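Side-chain contacts in putative uncharacterized protein PH1404 (Pyrococcus horikoshii, PDB 3AF6), which probably terminates transcription in this archaeon as a zinc-dependent ribonuclease of the beta-CASP family that cleaves nascent RNA at the exit channel of RNA polymerase: residues P40-Y45 against K64-R69; F240-V243 against G247-D250; I298-G303 against L307-D312; I468-P473 against N490-E495. All blocks are in the same frame, centred on the assembly; numbering follows the deposited sequence.

Contact 1. Residues P40-Y45 against K64-R69; sequences PELVIY and KVLKKR
L42 and L66 meet through one methyl each, L42 CD2 lying 3.9 Å from L66 CD1, and the two side chains are set roughly perpendicular. Both CB atoms point toward the opposite segment. L42 carries its CG anti to the backbone N (chi1 175°), whereas L66 has CG anti to its carbonyl carbon, and these settings bring the two branch ends together between the strand and the end of the helix.

A second patch lies nearer P40, at E41 and R69. There the two residues run together at the roots of their side chains: E41 CB is 3.8 Å from R69 CG and 3.1 Å from R69 O. The charged ends diverge, and E41 OE2 stays 5.4 Å from R69 NE, so the evidence supports an aliphatic contact and no salt bridge. The carboxylate has instead a long, weak ion pair with R73.

Between the two patches the backbones are joined by the bond from L42 N to R69 O, 2.8 Å long with an N-H...O angle of 157°, the donor lying 23° off the carbonyl plane. K67, with positive phi, is where the chain leaves the helix and turns into this pairing.

The arrangement is consistent with a type II KH domain. Backbone bonds of L42 and I44 with S71 continue the pairing as strand 41-46 runs parallel to strand 70-74, with strand 32-38 antiparallel on its other edge; helix 11-22 packs on both leucines through I18, and V21 of the same helix also touches L66.

Contact 2. Residues F240-V243 against G247-D250; sequences FQYV and GLLD
V243 and L249 form the buried side of this contact. V243 CG1 is 3.8 Å from L249 CB. The same methyl lies 3.6 Å from L249 N, so it bears on both the side chain and the backbone of the leucine. It reaches them because CG1 stands anti to the backbone N of V243 (chi1 168°). F213, on strand 213-216, touches V243 from outside the pair, while L215 of that strand and F274 pack on L249.

The backbone link is a helix terminus. L248 N donates to V243 O over 2.8 Å with an N-H...O angle of 161°, in the carbonyl plane; with G247 at positive phi (64°) and a further bond back into the last turn, this is a Schellman motif closing helix 238-245. It directs the chain into strand 251-253 of the mixed sheet of the metallo-beta-lactamase domain.

The outer side is sparser and faces solvent. Here Y242 and L248, both exposed, cross obliquely, and their approach rests on one methyl: L248 CD1 lies 3.5 Å from Y242 CE1 and 4.1 Å from Y242 OH. L248 CB points toward the helix yet stays 4.3 Å from V243 CG1, while its side chain also touches F213. The tyrosine lies about 4 Å from a bound sulfate ion, probably derived from the crystallisation liquor.

Contact 3. Residues I298-G303 against L307-D312; sequences IQQSNG and LYRPRD
Q299 reaches across to the backbone of L307, and this is the hydrogen bond that joins the two segments: L307 N donates to Q299 OE1 over 3.3 Å. The N-H...O angle of 164° is nearly straight at the hydrogen, but the donor sits 31° out of the amide's carbonyl plane. The glutamine is extended beyond CG, which carries its amide over to the loop; its NE2 then lies 4.1 Å from L307 CG, a looser contact beside the bond.

Among the donor groups, Q300 NE2 comes within 3.5 Å of R309 NH1. Both are donors, so no bond is formed, and the amide and guanidinium planes stand 89° apart.

Other bonds lie within the segments: S301 OG donates back to I298 O at 2.8 Å. R309 occupies the N-cap, and its N donates at 2.7 Å to the anti lone pair of D312 OD2, on the carboxylate three residues further on.

G303, with positive phi and its N bonded back to Q300 O, is the closing residue of a Schellman motif that ends helix 282-301; a short loop then connects it to the capped start of helix 310-319 in the metallo-beta-lactamase domain.

Contact 4. Residues I468-P473 against N490-E495; sequences IHTAYP and NPFLSE
Within the beta-CASP domain, an Asx turn at N490 presents F492 to T470 and H469 at the end of helix 462-471. The turn is defined by F492 N donating to N490 OD1, 3.2 Å, with an N-H...O angle of 149° and the donor in the carbonyl plane on a lone pair.

The contact is made by van der Waals touches, centred on one methyl. T470 CG2 lies 3.4 Å from F492 CD1 and 4.0 Å from F492 CB, and the threonine and phenylalanine side chains run antiparallel alongside one another. The same methyl sits beside the asparagine amide, 3.9 Å from N490 OD1 and 4.0 Å from N490 ND2. It faces the loop because CG2 is anti to the carbonyl carbon of T470, while OG1 is turned back to bond A467 O within the helix. H469 adds a lighter touch, CB to F492 CE1 at 4.3 Å; its ND1 is hydrogen-bonded with A465 O, and the side chain is about 12 Å from a zinc ion.

All four touching residues are buried. M441 of helix 435-447 packs on F492, and P147 touches both T470 and N490, while helix 282-301 packs on I468 and, just past the helix, on Y472, with helix 151-161 against I468 and A471.

Followed from the N terminus, the four contacts come strictly in series; none nests inside or crosses another. Contact 1 closes an 18-residue excursion within the first KH domain, joining a central strand to the end of helix 59-66. Contacts 2 and 3 are short closures, each spanning three intervening residues in the metallo-beta-lactamase domain: one ends a helix ahead of a sheet strand, the other links two helices, and their centres are 27 Å apart. Contact 4 spans 16 residues in the beta-CASP domain, across the chain's centre from contact 2. Helix 282-301, which contributes to contact 3, also packs against segment 468-473, tying those domains together.

Contact 1. Residues P40-Y45 against K64-R69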
loop_
_atom_site.group_PDB
_atom_site.type_symbol
_atom_site.label_atom_id
_atom_site.label_comp_id
_atom_site.label_asym_id
_atom_site.label_seq_id
_atom_site.Cartn_x
_atom_site.Cartn_y
_atom_site.Cartn_z
ATOM N N PRO A 40 -4.500 0.161 18.835
ATOM C CA PRO A 40 -3.530 -0.675 19.547
ATOM C C PRO A 40 -2.862 -0.001 20.750
ATOM O O PRO A 40 -2.641 -0.640 21.779
ATOM C CB PRO A 40 -2.513 -1.021 18.462
ATOM C CG PRO A 40 -3.341 -1.029 17.223
ATOM C CD PRO A 40 -4.209 0.193 17.395
ATOM N N GLU A 41 -2.555 1.289 20.623
ATOM C CA GLU A 41 -1.871 2.023 21.686
ATOM C C GLU A 41 -2.681 2.542 22.871
ATOM O O GLU A 41 -3.879 2.795 22.774
ATOM C CB GLU A 41 -1.056 3.177 21.083
ATOM C CG GLU A 41 -1.721 3.904 19.926
ATOM C CD GLU A 41 -0.845 5.008 19.348
ATOM O OE1 GLU A 41 -0.592 5.998 20.063
ATOM O OE2 GLU A 41 -0.405 4.884 18.185
ATOM N N LEU A 42 -1.987 2.685 23.996
ATOM C CA LEU A 42 -2.565 3.176 25.240
ATOM C C LEU A 42 -2.271 4.664 25.378
ATOM O O LEU A 42 -1.130 5.095 25.222
ATOM C CB LEU A 42 -1.959 2.427 26.429
ATOM C CG LEU A 42 -2.358 2.893 27.831
ATOM C CD1 LEU A 42 -3.851 2.703 28.052
ATOM C CD2 LEU A 42 -1.563 2.107 28.858
ATOM N N VAL A 43 -3.301 5.446 25.676
ATOM C CA VAL A 43 -3.143 6.885 25.822
ATOM C C VAL A 43 -3.297 7.345 27.270
ATOM O O VAL A 43 -4.326 7.106 27.910
ATOM C CB VAL A 43 -4.161 7.635 24.948
ATOM C CG1 VAL A 43 -3.966 9.134 25.095
ATOM C CG2 VAL A 43 -4.003 7.218 23.496
ATOM N N ILE A 44 -2.259 8.010 27.773
ATOM C CA ILE A 44 -2.241 8.525 29.140
ATOM C C ILE A 44 -2.172 10.050 29.136
ATOM O O ILE A 44 -1.090 10.631 29.031
ATOM C CB ILE A 44 -1.022 7.986 29.924
ATOM C CG1 ILE A 44 -1.060 6.454 29.969
ATOM C CG2 ILE A 44 -1.017 8.562 31.329
ATOM C CD1 ILE A 44 0.146 5.823 30.645
ATOM N N TYR A 45 -3.332 10.691 29.251
ATOM C CA TYR A 45 -3.415 12.152 29.263
ATOM C C TYR A 45 -2.986 12.750 30.609
ATOM O O TYR A 45 -3.305 12.213 31.673
ATOM C CB TYR A 45 -4.846 12.601 28.928
ATOM C CG TYR A 45 -5.245 12.415 27.476
ATOM C CD1 TYR A 45 -4.500 12.994 26.446
ATOM C CD2 TYR A 45 -6.387 11.690 27.133
ATOM C CE1 TYR A 45 -4.884 12.855 25.112
ATOM C CE2 TYR A 45 -6.779 11.546 25.803
ATOM C CZ TYR A 45 -6.024 12.133 24.799
ATOM O OH TYR A 45 -6.413 12.004 23.483
ATOM N N LYS A 64 7.736 -1.247 28.388
ATOM C CA LYS A 64 8.385 -2.552 28.391
ATOM C C LYS A 64 7.758 -3.455 29.444
ATOM O O LYS A 64 7.873 -4.677 29.373
ATOM C CB LYS A 64 9.883 -2.406 28.657
ATOM C CG LYS A 64 10.654 -1.782 27.510
ATOM C CD LYS A 64 12.136 -1.693 27.821
ATOM C CE LYS A 64 12.890 -1.038 26.676
ATOM N NZ LYS A 64 14.344 -0.913 26.972
ATOM N N VAL A 65 7.094 -2.847 30.418
ATOM C CA VAL A 65 6.444 -3.601 31.480
ATOM C C VAL A 65 5.014 -3.955 31.081
ATOM O O VAL A 65 4.625 -5.123 31.113
ATOM C CB VAL A 65 6.417 -2.800 32.797
ATOM C CG1 VAL A 65 5.649 -3.565 33.859
ATOM C CG2 VAL A 65 7.831 -2.543 33.264
ATOM N N LEU A 66 4.239 -2.944 30.699
ATOM C CA LEU A 66 2.852 -3.147 30.287
ATOM C C LEU A 66 2.719 -3.924 28.977
ATOM O O LEU A 66 1.616 -4.323 28.599
ATOM C CB LEU A 66 2.135 -1.802 30.142
ATOM C CG LEU A 66 1.897 -0.970 31.402
ATOM C CD1 LEU A 66 0.959 0.181 31.063
ATOM C CD2 LEU A 66 1.288 -1.840 32.493
ATOM N N LYS A 67 3.841 -4.132 28.290
ATOM C CA LYS A 67 3.846 -4.861 27.025
ATOM C C LYS A 67 2.913 -4.162 26.034
ATOM O O LYS A 67 2.134 -4.812 25.336
ATOM C CB LYS A 67 3.380 -6.306 27.250
ATOM C CG LYS A 67 4.122 -7.046 28.364
ATOM C CD LYS A 67 5.419 -7.676 27.880
ATOM C CE LYS A 67 5.161 -8.988 27.149
ATOM N NZ LYS A 67 4.654 -10.056 28.059
ATOM N N LYS A 68 2.999 -2.834 25.983
ATOM C CA LYS A 68 2.162 -2.042 25.092
ATOM C C LYS A 68 2.873 -0.818 24.543
ATOM O O LYS A 68 4.032 -0.567 24.856
ATOM C CB LYS A 68 0.893 -1.595 25.821
ATOM C CG LYS A 68 -0.059 -2.735 26.130
ATOM C CD LYS A 68 -1.321 -2.244 26.809
ATOM C CE LYS A 68 -2.320 -3.383 26.979
ATOM N NZ LYS A 68 -1.739 -4.566 27.681
ATOM N N ARG A 69 2.163 -0.068 23.709
ATOM C CA ARG A 69 2.680 1.156 23.106
ATOM C C ARG A 69 1.943 2.319 23.761
ATOM O O ARG A 69 0.766 2.556 23.486
ATOM C CB ARG A 69 2.411 1.158 21.599
ATOM C CG ARG A 69 2.703 2.479 20.916
ATOM C CD ARG A 69 4.172 2.812 20.987
ATOM N NE ARG A 69 4.461 4.106 20.380
ATOM C CZ ARG A 69 5.686 4.582 20.197
ATOM N NH1 ARG A 69 6.738 3.866 20.574
ATOM N NH2 ARG A 69 5.862 5.773 19.641
#

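Contact 2. Residues F240-V243 against G247-D250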
loop_
_atom_site.group_PDB
_atom_site.type_symbol
_atom_site.label_atom_id
_atom_site.label_comp_id
_atom_site.label_asym_id
_atom_site.label_seq_id
_atom_site.Cartn_x
_atom_site.Cartn_y
_atom_site.Cartn_z
ATOM N N PHE A 240 -17.152 -16.947 6.451
ATOM C CA PHE A 240 -16.993 -15.517 6.210
ATOM C C PHE A 240 -18.323 -14.789 6.427
ATOM O O PHE A 240 -18.346 -13.729 7.062
ATOM C CB PHE A 240 -16.441 -15.268 4.800
ATOM C CG PHE A 240 -16.087 -13.827 4.526
ATOM C CD1 PHE A 240 -15.512 -13.031 5.513
ATOM C CD2 PHE A 240 -16.313 -13.267 3.270
ATOM C CE1 PHE A 240 -15.170 -11.693 5.251
ATOM C CE2 PHE A 240 -15.976 -11.936 2.999
ATOM C CZ PHE A 240 -15.405 -11.148 3.988
ATOM N N GLN A 241 -19.426 -15.343 5.920
ATOM C CA GLN A 241 -20.738 -14.720 6.142
ATOM C C GLN A 241 -20.972 -14.670 7.655
ATOM O O GLN A 241 -21.479 -13.684 8.195
ATOM C CB GLN A 241 -21.879 -15.528 5.500
ATOM C CG GLN A 241 -22.180 -15.239 4.023
ATOM C CD GLN A 241 -22.745 -13.830 3.782
ATOM O OE1 GLN A 241 -23.744 -13.423 4.396
ATOM N NE2 GLN A 241 -22.114 -13.091 2.873
ATOM N N TYR A 242 -20.588 -15.736 8.345
ATOM C CA TYR A 242 -20.783 -15.766 9.787
ATOM C C TYR A 242 -19.940 -14.719 10.508
ATOM O O TYR A 242 -20.368 -14.181 11.520
ATOM C CB TYR A 242 -20.500 -17.165 10.349
ATOM C CG TYR A 242 -20.542 -17.231 11.860
ATOM C CD1 TYR A 242 -19.389 -17.001 12.626
ATOM C CD2 TYR A 242 -21.741 -17.478 12.534
ATOM C CE1 TYR A 242 -19.436 -17.016 14.016
ATOM C CE2 TYR A 242 -21.792 -17.488 13.928
ATOM C CZ TYR A 242 -20.640 -17.259 14.660
ATOM O OH TYR A 242 -20.697 -17.282 16.039
ATOM N N VAL A 243 -18.750 -14.422 9.993
ATOM C CA VAL A 243 -17.904 -13.428 10.632
ATOM C C VAL A 243 -18.445 -12.013 10.365
ATOM O O VAL A 243 -18.419 -11.146 11.249
ATOM C CB VAL A 243 -16.428 -13.545 10.140
ATOM C CG1 VAL A 243 -15.624 -12.325 10.572
ATOM C CG2 VAL A 243 -15.791 -14.806 10.708
ATOM N N GLY A 247 -20.531 -9.564 13.124
ATOM C CA GLY A 247 -19.627 -8.484 13.473
ATOM C C GLY A 247 -18.426 -8.980 14.262
ATOM O O GLY A 247 -18.026 -8.357 15.243
ATOM N N LEU A 248 -17.850 -10.101 13.837
ATOM C CA LEU A 248 -16.693 -10.676 14.525
ATOM C C LEU A 248 -15.325 -10.418 13.879
ATOM O O LEU A 248 -14.319 -10.949 14.337
ATOM C CB LEU A 248 -16.882 -12.183 14.684
ATOM C CG LEU A 248 -18.053 -12.609 15.567
ATOM C CD1 LEU A 248 -18.163 -14.133 15.565
ATOM C CD2 LEU A 248 -17.848 -12.076 16.978
ATOM N N LEU A 249 -15.277 -9.604 12.832
ATOM C CA LEU A 249 -14.014 -9.320 12.169
ATOM C C LEU A 249 -13.204 -8.298 12.962
ATOM O O LEU A 249 -13.511 -7.106 12.958
ATOM C CB LEU A 249 -14.262 -8.805 10.751
ATOM C CG LEU A 249 -13.009 -8.707 9.878
ATOM C CD1 LEU A 249 -12.385 -10.079 9.727
ATOM C CD2 LEU A 249 -13.364 -8.138 8.510
ATOM N N ASP A 250 -12.170 -8.780 13.646
ATOM C CA ASP A 250 -11.301 -7.936 14.461
ATOM C C ASP A 250 -10.559 -6.913 13.629
ATOM O O ASP A 250 -10.384 -5.774 14.045
ATOM C CB ASP A 250 -10.262 -8.786 15.194
ATOM C CG ASP A 250 -10.867 -9.658 16.270
ATOM O OD1 ASP A 250 -11.184 -9.131 17.359
ATOM O OD2 ASP A 250 -11.023 -10.875 16.027
#

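Contact 3. Residues I298-G303 against L307-D312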
loop_
_atom_site.group_PDB
_atom_site.type_symbol
_atom_site.label_atom_id
_atom_site.label_comp_id
_atom_site.label_asym_id
_atom_site.label_seq_id
_atom_site.Cartn_x
_atom_site.Cartn_y
_atom_site.Cartn_z
ATOM N N ILE A 298 -12.818 5.377 -13.597
ATOM C CA ILE A 298 -12.613 4.748 -14.901
ATOM C C ILE A 298 -13.888 3.989 -15.313
ATOM O O ILE A 298 -14.281 3.994 -16.485
ATOM C CB ILE A 298 -11.394 3.783 -14.880
ATOM C CG1 ILE A 298 -10.138 4.544 -14.458
ATOM C CG2 ILE A 298 -11.179 3.177 -16.250
ATOM C CD1 ILE A 298 -9.973 5.893 -15.135
ATOM N N GLN A 299 -14.538 3.355 -14.339
ATOM C CA GLN A 299 -15.773 2.626 -14.589
ATOM C C GLN A 299 -16.858 3.566 -15.116
ATOM O O GLN A 299 -17.523 3.270 -16.110
ATOM C CB GLN A 299 -16.267 1.958 -13.306
ATOM C CG GLN A 299 -15.554 0.668 -12.947
ATOM C CD GLN A 299 -16.095 0.046 -11.677
ATOM O OE1 GLN A 299 -16.008 0.628 -10.599
ATOM N NE2 GLN A 299 -16.660 -1.145 -11.799
ATOM N N GLN A 300 -17.032 4.697 -14.442
ATOM C CA GLN A 300 -18.035 5.671 -14.847
ATOM C C GLN A 300 -17.721 6.263 -16.214
ATOM O O GLN A 300 -18.615 6.436 -17.040
ATOM C CB GLN A 300 -18.143 6.779 -13.799
ATOM C CG GLN A 300 -18.644 6.280 -12.454
ATOM C CD GLN A 300 -18.673 7.364 -11.399
ATOM O OE1 GLN A 300 -17.644 7.943 -11.065
ATOM N NE2 GLN A 300 -19.857 7.643 -10.865
ATOM N N SER A 301 -16.452 6.567 -16.466
ATOM C CA SER A 301 -16.078 7.134 -17.756
ATOM C C SER A 301 -16.424 6.116 -18.829
ATOM O O SER A 301 -16.467 6.444 -20.007
ATOM C CB SER A 301 -14.574 7.470 -17.808
ATOM O OG SER A 301 -13.769 6.305 -17.913
ATOM N N ASN A 302 -16.663 4.877 -18.407
ATOM C CA ASN A 302 -17.025 3.801 -19.318
ATOM C C ASN A 302 -18.533 3.575 -19.341
ATOM O O ASN A 302 -19.016 2.605 -19.931
ATOM C CB ASN A 302 -16.343 2.498 -18.915
ATOM C CG ASN A 302 -15.017 2.306 -19.602
ATOM O OD1 ASN A 302 -14.813 2.793 -20.715
ATOM N ND2 ASN A 302 -14.109 1.576 -18.957
ATOM N N GLY A 303 -19.269 4.465 -18.685
ATOM C CA GLY A 303 -20.713 4.343 -18.646
ATOM C C GLY A 303 -21.213 3.155 -17.844
ATOM O O GLY A 303 -22.343 2.701 -18.052
ATOM N N LEU A 307 -18.559 0.146 -8.574
ATOM C CA LEU A 307 -18.687 -0.803 -7.471
ATOM C C LEU A 307 -18.948 -0.098 -6.161
ATOM O O LEU A 307 -19.518 -0.672 -5.248
ATOM C CB LEU A 307 -17.426 -1.652 -7.323
ATOM C CG LEU A 307 -17.262 -2.899 -8.195
ATOM C CD1 LEU A 307 -15.915 -3.546 -7.877
ATOM C CD2 LEU A 307 -18.394 -3.884 -7.928
ATOM N N TYR A 308 -18.499 1.141 -6.059
ATOM C CA TYR A 308 -18.723 1.914 -4.855
ATOM C C TYR A 308 -18.475 3.378 -5.156
ATOM O O TYR A 308 -18.212 3.735 -6.300
ATOM C CB TYR A 308 -17.840 1.441 -3.696
ATOM C CG TYR A 308 -16.432 1.055 -4.081
ATOM C CD1 TYR A 308 -16.125 -0.262 -4.391
ATOM C CD2 TYR A 308 -15.414 2.009 -4.152
ATOM C CE1 TYR A 308 -14.853 -0.630 -4.763
ATOM C CE2 TYR A 308 -14.120 1.651 -4.525
ATOM C CZ TYR A 308 -13.853 0.320 -4.828
ATOM O OH TYR A 308 -12.595 -0.083 -5.180
ATOM N N ARG A 309 -18.554 4.214 -4.130
ATOM C CA ARG A 309 -18.398 5.651 -4.295
ATOM C C ARG A 309 -17.406 6.273 -3.320
ATOM O O ARG A 309 -16.931 5.622 -2.383
ATOM C CB ARG A 309 -19.755 6.331 -4.073
ATOM C CG ARG A 309 -20.922 5.660 -4.765
ATOM C CD ARG A 309 -20.954 6.014 -6.229
ATOM N NE ARG A 309 -22.038 5.315 -6.908
ATOM C CZ ARG A 309 -22.650 5.778 -7.989
ATOM N NH1 ARG A 309 -22.278 6.947 -8.505
ATOM N NH2 ARG A 309 -23.630 5.079 -8.547
ATOM N N PRO A 310 -17.085 7.557 -3.538
ATOM C CA PRO A 310 -16.166 8.339 -2.714
ATOM C C PRO A 310 -16.492 8.288 -1.220
ATOM O O PRO A 310 -15.586 8.251 -0.395
ATOM C CB PRO A 310 -16.318 9.741 -3.286
ATOM C CG PRO A 310 -16.476 9.465 -4.745
ATOM C CD PRO A 310 -17.418 8.288 -4.780
ATOM N N ARG A 311 -17.768 8.291 -0.857
ATOM C CA ARG A 311 -18.117 8.252 0.567
ATOM C C ARG A 311 -17.640 6.945 1.193
ATOM O O ARG A 311 -17.298 6.898 2.377
ATOM C CB ARG A 311 -19.633 8.416 0.772
ATOM C CG ARG A 311 -20.478 7.497 -0.080
ATOM C CD ARG A 311 -21.960 7.837 0.001
ATOM N NE ARG A 311 -22.568 7.414 1.262
ATOM C CZ ARG A 311 -23.859 7.556 1.557
ATOM N NH1 ARG A 311 -24.687 8.116 0.679
ATOM N NH2 ARG A 311 -24.324 7.137 2.730
ATOM N N ASP A 312 -17.617 5.889 0.386
ATOM C CA ASP A 312 -17.169 4.579 0.840
ATOM C C ASP A 312 -15.658 4.613 1.041
ATOM O O ASP A 312 -15.137 4.099 2.029
ATOM C CB ASP A 312 -17.538 3.517 -0.192
ATOM C CG ASP A 312 -19.022 3.469 -0.457
ATOM O OD1 ASP A 312 -19.786 3.326 0.523
ATOM O OD2 ASP A 312 -19.421 3.578 -1.635
#

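Contact 4. Residues I468-P473 against N490-E495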
loop_
_atom_site.group_PDB
_atom_site.type_symbol
_atom_site.label_atom_id
_atom_site.label_comp_id
_atom_site.label_asym_id
_atom_site.label_seq_id
_atom_site.Cartn_x
_atom_site.Cartn_y
_atom_site.Cartn_z
ATOM N N ILE A 468 3.007 11.112 -4.179
ATOM C CA ILE A 468 2.950 10.375 -2.928
ATOM C C ILE A 468 4.298 9.739 -2.591
ATOM O O ILE A 468 4.695 9.685 -1.425
ATOM C CB ILE A 468 1.816 9.332 -2.998
ATOM C CG1 ILE A 468 0.490 10.088 -3.193
ATOM C CG2 ILE A 468 1.794 8.472 -1.748
ATOM C CD1 ILE A 468 -0.762 9.231 -3.320
ATOM N N HIS A 469 5.007 9.274 -3.610
ATOM C CA HIS A 469 6.315 8.681 -3.390
ATOM C C HIS A 469 7.234 9.690 -2.692
ATOM O O HIS A 469 7.847 9.387 -1.664
ATOM C CB HIS A 469 6.945 8.257 -4.726
ATOM C CG HIS A 469 6.426 6.954 -5.253
ATOM N ND1 HIS A 469 5.116 6.772 -5.642
ATOM C CD2 HIS A 469 7.039 5.757 -5.427
ATOM C CE1 HIS A 469 4.944 5.521 -6.029
ATOM N NE2 HIS A 469 6.095 4.883 -5.908
ATOM N N THR A 470 7.308 10.896 -3.252
ATOM C CA THR A 470 8.165 11.941 -2.709
ATOM C C THR A 470 7.770 12.420 -1.320
ATOM O O THR A 470 8.527 13.153 -0.691
ATOM C CB THR A 470 8.234 13.158 -3.645
ATOM O OG1 THR A 470 6.986 13.860 -3.614
ATOM C CG2 THR A 470 8.540 12.709 -5.074
ATOM N N ALA A 471 6.604 12.005 -0.837
ATOM C CA ALA A 471 6.152 12.392 0.497
ATOM C C ALA A 471 6.594 11.336 1.505
ATOM O O ALA A 471 6.504 11.547 2.721
ATOM C CB ALA A 471 4.639 12.525 0.526
ATOM N N TYR A 472 7.077 10.203 0.995
ATOM C CA TYR A 472 7.524 9.109 1.856
ATOM C C TYR A 472 8.938 8.596 1.559
ATOM O O TYR A 472 9.127 7.422 1.230
ATOM C CB TYR A 472 6.540 7.954 1.747
ATOM C CG TYR A 472 5.221 8.224 2.413
ATOM C CD1 TYR A 472 5.099 8.181 3.802
ATOM C CD2 TYR A 472 4.083 8.496 1.649
ATOM C CE1 TYR A 472 3.876 8.394 4.415
ATOM C CE2 TYR A 472 2.852 8.716 2.250
ATOM C CZ TYR A 472 2.756 8.661 3.631
ATOM O OH TYR A 472 1.537 8.867 4.211
ATOM N N PRO A 473 9.952 9.467 1.687
ATOM C CA PRO A 473 11.334 9.044 1.416
ATOM C C PRO A 473 11.771 7.840 2.236
ATOM O O PRO A 473 12.464 6.965 1.732
ATOM C CB PRO A 473 12.152 10.293 1.738
ATOM C CG PRO A 473 11.310 10.982 2.794
ATOM C CD PRO A 473 9.918 10.838 2.221
ATOM N N ASN A 490 15.871 15.646 -6.960
ATOM C CA ASN A 490 14.743 14.732 -6.996
ATOM C C ASN A 490 14.512 14.269 -8.434
ATOM O O ASN A 490 14.089 15.052 -9.284
ATOM C CB ASN A 490 13.497 15.437 -6.470
ATOM C CG ASN A 490 12.476 14.475 -5.935
ATOM O OD1 ASN A 490 12.079 13.535 -6.621
ATOM N ND2 ASN A 490 12.042 14.697 -4.699
ATOM N N PRO A 491 14.786 12.988 -8.725
ATOM C CA PRO A 491 14.603 12.435 -10.071
ATOM C C PRO A 491 13.157 12.439 -10.573
ATOM O O PRO A 491 12.913 12.325 -11.773
ATOM C CB PRO A 491 15.173 11.025 -9.944
ATOM C CG PRO A 491 14.861 10.678 -8.528
ATOM C CD PRO A 491 15.250 11.946 -7.796
ATOM N N PHE A 492 12.203 12.564 -9.655
ATOM C CA PHE A 492 10.793 12.590 -10.031
ATOM C C PHE A 492 10.423 13.967 -10.567
ATOM O O PHE A 492 9.532 14.101 -11.408
ATOM C CB PHE A 492 9.907 12.254 -8.825
ATOM C CG PHE A 492 10.111 10.866 -8.292
ATOM C CD1 PHE A 492 10.490 10.666 -6.967
ATOM C CD2 PHE A 492 9.947 9.758 -9.121
ATOM C CE1 PHE A 492 10.706 9.385 -6.474
ATOM C CE2 PHE A 492 10.159 8.472 -8.639
ATOM C CZ PHE A 492 10.540 8.283 -7.313
ATOM N N LEU A 493 11.116 14.988 -10.068
ATOM C CA LEU A 493 10.883 16.365 -10.492
ATOM C C LEU A 493 11.454 16.622 -11.886
ATOM O O LEU A 493 11.088 17.603 -12.536
ATOM C CB LEU A 493 11.533 17.344 -9.508
ATOM C CG LEU A 493 11.023 17.459 -8.073
ATOM C CD1 LEU A 493 11.981 18.330 -7.271
ATOM C CD2 LEU A 493 9.624 18.049 -8.064
ATOM N N SER A 494 12.352 15.745 -12.329
ATOM C CA SER A 494 12.988 15.874 -13.638
ATOM C C SER A 494 12.079 16.533 -14.669
ATOM O O SER A 494 10.963 16.064 -14.928
ATOM C CB SER A 494 13.427 14.503 -14.149
ATOM O OG SER A 494 13.936 14.600 -15.468
ATOM N N GLU A 495 12.566 17.620 -15.262
ATOM C CA GLU A 495 11.792 18.354 -16.253
ATOM C C GLU A 495 11.627 17.587 -17.567
ATOM O O GLU A 495 11.302 18.179 -18.599
ATOM C CB GLU A 495 12.431 19.729 -16.515
ATOM C CG GLU A 495 13.818 19.700 -17.168
ATOM C CD GLU A 495 14.375 21.101 -17.449
ATOM O OE1 GLU A 495 14.629 21.854 -16.481
ATOM O OE2 GLU A 495 14.555 21.453 -18.639
#